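Local coordinates for phosphotriesterase homology protein (Escherichia coli, PDB 1BF6), which hydrolyses phosphorylated glyceryl acetates, and also aromatic acetates and propionates, using two bound zinc ions, at residues A[273-276]-A[277-280]; A[86-89]-A[90-94]; A[64-67]-A[68-71]. All coordinates share one frame; numbering follows the deposited sequence.

Contact 1 (A[273-276]-A[277-280])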
# COMPACT_ATOMS: atom_id res chain seq x y z
N PHE A 273 -10.60 -3.30 21.37
CA PHE A 273 -9.20 -3.64 21.10
C PHE A 273 -8.26 -3.02 22.12
O PHE A 273 -8.35 -1.83 22.43
CB PHE A 273 -8.78 -3.13 19.71
CG PHE A 273 -9.02 -4.10 18.58
CD1 PHE A 273 -10.26 -4.68 18.38
CD2 PHE A 273 -8.00 -4.36 17.66
CE1 PHE A 273 -10.50 -5.52 17.27
CE2 PHE A 273 -8.22 -5.20 16.55
CZ PHE A 273 -9.47 -5.77 16.35
N SER A 274 -7.30 -3.82 22.60
CA SER A 274 -6.30 -3.34 23.55
C SER A 274 -5.27 -2.58 22.74
O SER A 274 -5.22 -2.70 21.51
CB SER A 274 -5.62 -4.52 24.28
OG SER A 274 -4.72 -5.23 23.43
N GLN A 275 -4.45 -1.77 23.41
CA GLN A 275 -3.42 -1.02 22.71
C GLN A 275 -2.36 -1.97 22.13
O GLN A 275 -1.72 -1.65 21.13
CB GLN A 275 -2.78 0.02 23.62
CG GLN A 275 -1.84 0.98 22.92
CD GLN A 275 -2.50 1.75 21.79
OE1 GLN A 275 -3.55 2.36 21.96
NE2 GLN A 275 -1.88 1.72 20.62
N ALA A 276 -2.19 -3.13 22.77
CA ALA A 276 -1.24 -4.15 22.31
C ALA A 276 -1.75 -4.71 20.98
O ALA A 276 -0.95 -4.94 20.08
CB ALA A 276 -1.12 -5.27 23.34
N ASP A 277 -3.06 -4.96 20.89
CA ASP A 277 -3.69 -5.46 19.66
C ASP A 277 -3.40 -4.45 18.53
O ASP A 277 -3.04 -4.82 17.41
CB ASP A 277 -5.22 -5.56 19.79
CG ASP A 277 -5.69 -6.70 20.69
OD1 ASP A 277 -5.01 -7.74 20.79
OD2 ASP A 277 -6.78 -6.54 21.29
N VAL A 278 -3.58 -3.17 18.84
CA VAL A 278 -3.34 -2.10 17.88
C VAL A 278 -1.87 -2.09 17.44
O VAL A 278 -1.57 -2.03 16.25
CB VAL A 278 -3.70 -0.70 18.50
CG1 VAL A 278 -3.25 0.44 17.57
CG2 VAL A 278 -5.19 -0.61 18.79
N ASP A 279 -0.96 -2.20 18.41
CA ASP A 279 0.48 -2.17 18.12
C ASP A 279 0.96 -3.35 17.27
O ASP A 279 1.95 -3.23 16.57
CB ASP A 279 1.30 -2.01 19.42
CG ASP A 279 1.13 -0.62 20.07
OD1 ASP A 279 0.44 0.24 19.48
OD2 ASP A 279 1.69 -0.39 21.16
N VAL A 280 0.25 -4.47 17.33
CA VAL A 280 0.61 -5.63 16.51
C VAL A 280 0.43 -5.22 15.04
O VAL A 280 1.34 -5.41 14.21
CB VAL A 280 -0.27 -6.86 16.84
CG1 VAL A 280 -0.12 -7.92 15.75
CG2 VAL A 280 0.15 -7.45 18.17
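Ser274 O accepts from Val278 N and Gln275 O from Asp279 N, the first i to i+4 bonds of the helix 275-289, and Ala276 O accepts from Val280 N next in line. Ser274 is the N-cap and forms a capping box with Asp277. Its OG, held by chi1 of 73° between the backbone N and the carbonyl carbon, accepts from Asp277 N at 3.0 Å. In return, Asp277 OD2 takes the N-H of Ser274 at 3.1 Å from above the carboxylate plane, 37° out of it, and also forms a salt bridge with Arg229. A serine followed three places later by an acid is well suited to this turn, where the first amides lack helical acceptors. Just before the cap, Phe273 lays CD2 against Asp277 CB at 3.7 Å, while its ring meets His226 edge-to-face and packs on helix 218-230. Gln275 reaches one turn forward, and its NE2 donates to Asp279 OD1 at 3.0 Å. The acceptor lies in the amide plane, but the donor stands above the carboxylate plane, 41° out of it. Gln275 OE1 is taken by Arg269, and Tyr7 is a second partner of Asp279 OD1. Asp279 and Arg283 are glucose-binding residues. An alanine in place of Asp279 would probably leave Gln275 NE2 without its acceptor and Tyr7 without its carboxylate partner. The positive end of the helix and Arg229 probably both favour the charge of Asp277.

Contact 2 (A[86-89]-A[90-94])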
# COMPACT_ATOMS: atom_id res chain seq x y z
N ALA A 86 -6.08 -0.45 -17.09
CA ALA A 86 -6.50 0.84 -17.61
C ALA A 86 -5.45 1.95 -17.55
O ALA A 86 -5.51 2.90 -18.33
CB ALA A 86 -7.79 1.28 -16.93
N PHE A 87 -4.48 1.82 -16.64
CA PHE A 87 -3.44 2.83 -16.47
C PHE A 87 -2.06 2.48 -17.04
O PHE A 87 -1.13 3.30 -16.97
CB PHE A 87 -3.29 3.20 -14.99
CG PHE A 87 -4.53 3.79 -14.37
CD1 PHE A 87 -5.65 2.99 -14.11
CD2 PHE A 87 -4.58 5.13 -14.03
CE1 PHE A 87 -6.80 3.53 -13.53
CE2 PHE A 87 -5.73 5.69 -13.44
CZ PHE A 87 -6.83 4.89 -13.20
N PHE A 88 -1.91 1.29 -17.61
CA PHE A 88 -0.60 0.87 -18.15
C PHE A 88 -0.10 1.67 -19.35
O PHE A 88 -0.89 2.03 -20.24
CB PHE A 88 -0.63 -0.59 -18.63
CG PHE A 88 -0.73 -1.63 -17.54
CD1 PHE A 88 -0.14 -1.43 -16.28
CD2 PHE A 88 -1.37 -2.84 -17.80
CE1 PHE A 88 -0.19 -2.44 -15.30
CE2 PHE A 88 -1.44 -3.85 -16.83
CZ PHE A 88 -0.84 -3.65 -15.58
N PRO A 89 1.20 1.99 -19.39
CA PRO A 89 1.74 2.72 -20.55
C PRO A 89 1.71 1.68 -21.68
O PRO A 89 1.57 0.47 -21.42
CB PRO A 89 3.19 3.01 -20.14
CG PRO A 89 3.15 3.02 -18.65
CD PRO A 89 2.21 1.90 -18.31
N GLU A 90 1.83 2.12 -22.93
CA GLU A 90 1.81 1.22 -24.09
C GLU A 90 2.87 0.12 -24.01
O GLU A 90 2.60 -1.03 -24.37
CB GLU A 90 2.05 2.02 -25.38
CG GLU A 90 1.05 3.16 -25.63
CD GLU A 90 -0.36 2.68 -25.96
OE1 GLU A 90 -0.56 1.45 -26.12
OE2 GLU A 90 -1.27 3.54 -26.07
N HIS A 91 4.05 0.47 -23.51
CA HIS A 91 5.17 -0.47 -23.42
C HIS A 91 5.02 -1.70 -22.52
O HIS A 91 5.87 -2.60 -22.56
CB HIS A 91 6.49 0.26 -23.17
CG HIS A 91 6.61 0.88 -21.80
ND1 HIS A 91 6.65 2.25 -21.61
CD2 HIS A 91 6.81 0.33 -20.58
CE1 HIS A 91 6.89 2.50 -20.34
NE2 HIS A 91 6.99 1.36 -19.69
N VAL A 92 3.97 -1.75 -21.70
CA VAL A 92 3.78 -2.94 -20.88
C VAL A 92 3.45 -4.11 -21.81
O VAL A 92 3.86 -5.25 -21.57
CB VAL A 92 2.67 -2.74 -19.81
CG1 VAL A 92 2.36 -4.07 -19.12
CG2 VAL A 92 3.13 -1.70 -18.80
N ALA A 93 2.75 -3.83 -22.91
CA ALA A 93 2.39 -4.87 -23.86
C ALA A 93 3.55 -5.24 -24.80
O ALA A 93 3.73 -6.41 -25.12
CB ALA A 93 1.17 -4.46 -24.69
N THR A 94 4.34 -4.25 -25.20
CA THR A 94 5.44 -4.47 -26.13
C THR A 94 6.75 -4.96 -25.54
O THR A 94 7.56 -5.59 -26.24
CB THR A 94 5.70 -3.23 -27.01
OG1 THR A 94 6.10 -2.12 -26.20
CG2 THR A 94 4.44 -2.89 -27.80
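Pro89 O receives the N-H of Val92 at 3.3 Å, a nearly straight bond at the donor (169°), although the donor sits well above the carbonyl plane. This i to i+3 bond, with Ala93 N donating to Glu90 O at 3.2 Å, belongs to the turn leading into the short, weakly bonded helix at about 91-94. Proline suits the place just ahead of such a turn, since it can offer its carbonyl but has no N-H to give. Its ring also serves two neighbours. CB lies over one face of the His91 imidazole in a CH-pi contact, 4.0 Å from the centroid, toward the rim of the ring near CE1. His91 is swung there by chi1 of 69°, and its NE2 is hydrogen-bonded to Tyr82 while Tyr57 meets the ring edge-to-face. On the other neighbour, Pro89 CD touches Val92 CG2 at 3.7 Å. The same methyl reaches Phe88 CB at 3.9 Å, whereas Val92 CG1 stands over a face of the Phe88 ring, 4.1 Å from CD2. Phe88 and Val92 both pack on Val139 of helix 134-150. The loop after strand 75-80 is thus joined to helix 134-150 by apolar contacts, and the bond to Tyr82 probably fixes the imidazole rotation so that its face remains against the proline.

Contact 3 (A[64-67]-A[68-71])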
# COMPACT_ATOMS: atom_id res chain seq x y z
N PHE A 64 10.63 14.50 -4.41
CA PHE A 64 9.58 15.00 -3.53
C PHE A 64 9.58 14.20 -2.24
O PHE A 64 9.42 14.77 -1.15
CB PHE A 64 8.24 14.84 -4.24
CG PHE A 64 7.07 15.47 -3.52
CD1 PHE A 64 6.44 14.80 -2.48
CD2 PHE A 64 6.57 16.70 -3.94
CE1 PHE A 64 5.31 15.35 -1.87
CE2 PHE A 64 5.45 17.26 -3.34
CZ PHE A 64 4.82 16.58 -2.31
N MET A 65 9.72 12.88 -2.37
CA MET A 65 9.75 12.00 -1.20
C MET A 65 11.02 12.21 -0.38
O MET A 65 10.97 12.19 0.85
CB MET A 65 9.59 10.53 -1.63
CG MET A 65 8.25 10.25 -2.33
SD MET A 65 7.88 8.51 -2.62
CE MET A 65 8.94 8.18 -4.06
N LEU A 66 12.15 12.41 -1.06
CA LEU A 66 13.42 12.66 -0.38
C LEU A 66 13.32 13.95 0.42
O LEU A 66 13.84 14.05 1.54
CB LEU A 66 14.57 12.80 -1.40
CG LEU A 66 15.13 11.53 -2.05
CD1 LEU A 66 16.10 11.93 -3.16
CD2 LEU A 66 15.83 10.67 -0.99
N ASP A 67 12.67 14.95 -0.19
CA ASP A 67 12.48 16.25 0.43
C ASP A 67 11.57 16.17 1.65
O ASP A 67 11.87 16.78 2.68
CB ASP A 67 11.93 17.27 -0.58
CG ASP A 67 12.94 17.63 -1.66
OD1 ASP A 67 14.13 17.30 -1.53
OD2 ASP A 67 12.52 18.26 -2.65
N VAL A 68 10.46 15.43 1.53
CA VAL A 68 9.53 15.27 2.64
C VAL A 68 10.27 14.66 3.83
O VAL A 68 10.13 15.14 4.95
CB VAL A 68 8.31 14.38 2.26
CG1 VAL A 68 7.55 13.94 3.50
CG2 VAL A 68 7.36 15.15 1.35
N MET A 69 11.09 13.64 3.58
CA MET A 69 11.87 12.98 4.63
C MET A 69 12.86 13.95 5.30
O MET A 69 13.03 13.94 6.52
CB MET A 69 12.65 11.79 4.07
CG MET A 69 11.81 10.60 3.67
SD MET A 69 12.84 9.09 3.49
CE MET A 69 13.26 9.18 1.75
N ARG A 70 13.53 14.74 4.48
CA ARG A 70 14.51 15.71 4.94
C ARG A 70 13.85 16.75 5.87
O ARG A 70 14.35 17.05 6.96
CB ARG A 70 15.12 16.40 3.72
CG ARG A 70 16.04 17.56 4.00
CD ARG A 70 17.49 17.13 4.01
NE ARG A 70 18.37 18.30 4.01
CZ ARG A 70 19.64 18.28 4.42
NH1 ARG A 70 20.20 17.15 4.85
NH2 ARG A 70 20.35 19.41 4.41
N GLU A 71 12.69 17.23 5.46
CA GLU A 71 11.93 18.23 6.19
C GLU A 71 11.31 17.76 7.50
O GLU A 71 11.47 18.41 8.53
CB GLU A 71 10.83 18.79 5.27
CG GLU A 71 9.86 19.80 5.90
CD GLU A 71 10.53 21.08 6.37
OE1 GLU A 71 11.40 21.60 5.64
OE2 GLU A 71 10.18 21.56 7.47
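Phe64 and Val68 stand one turn apart on helix 62-72, the helix of a beta-alpha-beta unit whose strands, 47-52 and 75-80, lie in the parallel sheet of this TIM-barrel enzyme. The backbone bonds of helix 62-72 are regular: Val68 N reaches Phe64 O at 2.9 Å, Met69 N reaches Met65 O at 3.1 Å, and Leu66 O and Asp67 O receive Arg70 N and Glu71 N in the same way. Among the polar side chains, Asp67 OD1 is bonded to Gln63 NE2, and Arg70 and Glu71 are exposed, as charged residues tend to be. Apolar contacts come next. With CG anti to the backbone N (chi1 -173°), the Phe64 ring stands out from the helix and leans slightly toward the next turn, setting CE1 3.8 Å from Val68 CG2. The ring is met edge-to-face by His15 and by Tyr32, and Val68 packs on Tyr32 and Met39 of helix 32-44, a position for which a compact branched residue is suitable. Met65 and Met69 turn to strand 75-80, where both lie on Val76; long, flexible thioethers can follow the surface of a strand. Leu66 rests on the loop residues Thr115 to Leu117, and its CD2 touches the methyl CE of Met69 at 4.0 Å.

How the contacts relate
Along the chain contact 3 comes first, then contact 2, then contact 1, all within the one phosphotriesterase-family TIM barrel. Contact 3 lies on helix 62-72, which leads into strand 75-80; contact 2 belongs to the loop and short helix that follow that same strand; contact 1 opens helix 275-289, the last of the chain. None touches another. The centres of contacts 1 and 2 are about 42 Å apart, on opposite sides of the chain's centre, while contact 3 is about 30 Å from each, centre to centre. They are therefore separate local structures around the zinc-bearing barrel, and contact 1 alone includes a residue of the glucose-binding site, Asp279.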